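Local coordinates for protein ChloroPhenol Reduction gene K (Desulfitobacterium dehalogenans, PDB 2H6C) that probably acts as a CRP-like transcriptional regulator of halorespiration, sensing chlorinated phenols and binding DNA through a helix-turn-helix domain, at residues Met53-Asp58 with Cys105-Glu110. Residues are numbered along the deposited sequence; the frame is centred on the assembly and turned at random.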
loop_
_atom_site.group_PDB
_atom_site.type_symbol
_atom_site.label_atom_id
_atom_site.label_comp_id
_atom_site.label_asym_id
_atom_site.label_seq_id
_atom_site.Cartn_x
_atom_site.Cartn_y
_atom_site.Cartn_z
ATOM N N MET A 53 22.241 4.139 -7.508
ATOM C CA MET A 53 21.911 4.600 -6.213
ATOM C C MET A 53 22.203 6.136 -6.129
ATOM O O MET A 53 23.186 6.654 -6.694
ATOM C CB MET A 53 22.693 3.777 -5.186
ATOM C CG MET A 53 22.356 2.299 -5.210
ATOM S SD MET A 53 20.560 1.933 -5.440
ATOM C CE MET A 53 19.651 2.902 -4.175
ATOM N N ILE A 54 21.337 6.892 -5.474
ATOM C CA ILE A 54 21.570 8.328 -5.429
ATOM C C ILE A 54 21.730 8.724 -3.996
ATOM O O ILE A 54 20.763 8.724 -3.214
ATOM C CB ILE A 54 20.441 9.140 -6.036
ATOM C CG1 ILE A 54 20.226 8.733 -7.490
ATOM C CG2 ILE A 54 20.786 10.604 -5.932
ATOM C CD1 ILE A 54 18.836 9.008 -8.027
ATOM N N PHE A 55 22.969 9.045 -3.658
ATOM C CA PHE A 55 23.294 9.381 -2.313
ATOM C C PHE A 55 23.114 10.874 -2.165
ATOM O O PHE A 55 23.678 11.685 -2.924
ATOM C CB PHE A 55 24.712 8.985 -1.947
ATOM C CG PHE A 55 25.058 9.319 -0.535
ATOM C CD1 PHE A 55 24.434 8.651 0.495
ATOM C CD2 PHE A 55 25.953 10.306 -0.241
ATOM C CE1 PHE A 55 24.691 8.938 1.783
ATOM C CE2 PHE A 55 26.218 10.599 1.073
ATOM C CZ PHE A 55 25.571 9.900 2.088
ATOM N N LEU A 56 22.330 11.225 -1.158
ATOM C CA LEU A 56 21.882 12.577 -1.005
ATOM C C LEU A 56 22.790 13.269 0.024
ATOM O O LEU A 56 22.539 13.253 1.227
ATOM C CB LEU A 56 20.412 12.542 -0.624
ATOM C CG LEU A 56 19.552 13.618 -1.233
ATOM C CD1 LEU A 56 18.177 13.130 -1.354
ATOM C CD2 LEU A 56 19.585 14.860 -0.362
ATOM N N MET A 57 23.856 13.882 -0.469
ATOM C CA MET A 57 24.825 14.506 0.432
ATOM C C MET A 57 24.253 15.717 1.155
ATOM O O MET A 57 24.510 15.869 2.337
ATOM C CB MET A 57 26.098 14.963 -0.283
ATOM C CG MET A 57 26.436 14.214 -1.535
ATOM S SD MET A 57 28.158 14.373 -1.895
ATOM C CE MET A 57 28.150 15.021 -3.517
ATOM N N ASP A 58 23.549 16.602 0.443
ATOM C CA ASP A 58 22.796 17.662 1.101
ATOM C C ASP A 58 21.705 18.322 0.306
ATOM O O ASP A 58 21.928 18.823 -0.803
ATOM C CB ASP A 58 23.695 18.772 1.637
ATOM C CG ASP A 58 23.659 18.833 3.179
ATOM O OD1 ASP A 58 22.626 19.330 3.789
ATOM O OD2 ASP A 58 24.670 18.345 3.779
ATOM N N CYS A 105 25.415 12.438 -4.839
ATOM C CA CYS A 105 26.437 11.606 -5.443
ATOM C C CYS A 105 25.834 10.343 -5.976
ATOM O O CYS A 105 25.217 9.621 -5.240
ATOM C CB CYS A 105 27.497 11.207 -4.442
ATOM S SG CYS A 105 28.762 10.186 -5.208
ATOM N N TRP A 106 26.078 10.065 -7.244
ATOM C CA TRP A 106 25.430 8.977 -7.931
ATOM C C TRP A 106 26.388 7.840 -7.911
ATOM O O TRP A 106 27.561 8.028 -8.206
ATOM C CB TRP A 106 25.077 9.370 -9.378
ATOM C CG TRP A 106 23.938 10.311 -9.413
ATOM C CD1 TRP A 106 23.833 11.496 -8.717
ATOM C CD2 TRP A 106 22.700 10.156 -10.117
ATOM N NE1 TRP A 106 22.609 12.086 -8.970
ATOM C CE2 TRP A 106 21.903 11.285 -9.829
ATOM C CE3 TRP A 106 22.184 9.179 -10.956
ATOM C CZ2 TRP A 106 20.624 11.455 -10.362
ATOM C CZ3 TRP A 106 20.896 9.352 -11.480
ATOM C CH2 TRP A 106 20.139 10.468 -11.178
ATOM N N PHE A 107 25.873 6.662 -7.582
ATOM C CA PHE A 107 26.688 5.464 -7.434
ATOM C C PHE A 107 26.235 4.382 -8.387
ATOM O O PHE A 107 25.135 3.902 -8.295
ATOM C CB PHE A 107 26.598 4.926 -5.997
ATOM C CG PHE A 107 27.434 5.682 -5.006
ATOM C CD1 PHE A 107 26.852 6.329 -3.943
ATOM C CD2 PHE A 107 28.806 5.740 -5.131
ATOM C CE1 PHE A 107 27.624 7.031 -3.029
ATOM C CE2 PHE A 107 29.591 6.445 -4.192
ATOM C CZ PHE A 107 28.996 7.087 -3.159
ATOM N N SER A 108 27.093 4.000 -9.313
ATOM C CA SER A 108 26.768 2.918 -10.224
ATOM C C SER A 108 26.950 1.583 -9.537
ATOM O O SER A 108 27.650 1.489 -8.504
ATOM C CB SER A 108 27.733 2.935 -11.364
ATOM O OG SER A 108 29.029 2.892 -10.829
ATOM N N GLU A 109 26.376 0.541 -10.130
ATOM C CA GLU A 109 26.736 -0.790 -9.712
ATOM C C GLU A 109 28.258 -0.877 -9.745
ATOM O O GLU A 109 28.887 -1.099 -8.720
ATOM C CB GLU A 109 26.089 -1.849 -10.603
ATOM C CG GLU A 109 26.100 -3.243 -10.024
ATOM C CD GLU A 109 25.516 -4.248 -10.999
ATOM O OE1 GLU A 109 24.355 -4.032 -11.427
ATOM O OE2 GLU A 109 26.210 -5.242 -11.350
ATOM N N GLU A 110 28.854 -0.619 -10.910
ATOM C CA GLU A 110 30.296 -0.871 -11.126
ATOM C C GLU A 110 31.050 -0.158 -10.037
ATOM O O GLU A 110 31.947 -0.730 -9.402
ATOM C CB GLU A 110 30.771 -0.408 -12.506
#
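Phe55 and Cys105 pair in antiparallel register at the middle of a sheet in the cupin-type beta-roll, the fold of the cyclic nucleotide-binding domain family, and illustrate how such a pairing sorts side chains onto two faces. Two backbone hydrogen bonds close this pair, Cys105 N reaching Phe55 O at 2.7 Å and Phe55 N returning to Cys105 O. At the next hydrogen-bonded pair, Met53 with Phe107, Phe107 N bonds Met53 O at 2.8 Å, whereas the return bond from Met53 N to Phe107 O is weak, bent to 126°. Ile54 and Trp106, the intervening non-hydrogen-bonded pair, put their side chains on the other face. With CG1 of Ile54 anti to the carbonyl carbon (chi1 -58°), that branch lies over the indole: CG1 makes a CH-pi contact 3.7 Å from the centroid of the six-membered ring of Trp106, almost on the ring normal, while CD1 lies over the same face near CH2 and CZ2. Arg35 adds a cation-pi contact. Replacing Trp106 by an alanine is likely to leave CG1 and CD1 of Ile54 without their ring and Arg35 without its aromatic partner. On the face with Phe55, contacts are apolar: Met57 lays CE against Cys105 CB, and Leu25 touches both phenylalanines. Phe107 turns its ring edge to Phe55, CE1 lying 3.7 Å from Phe55 CB.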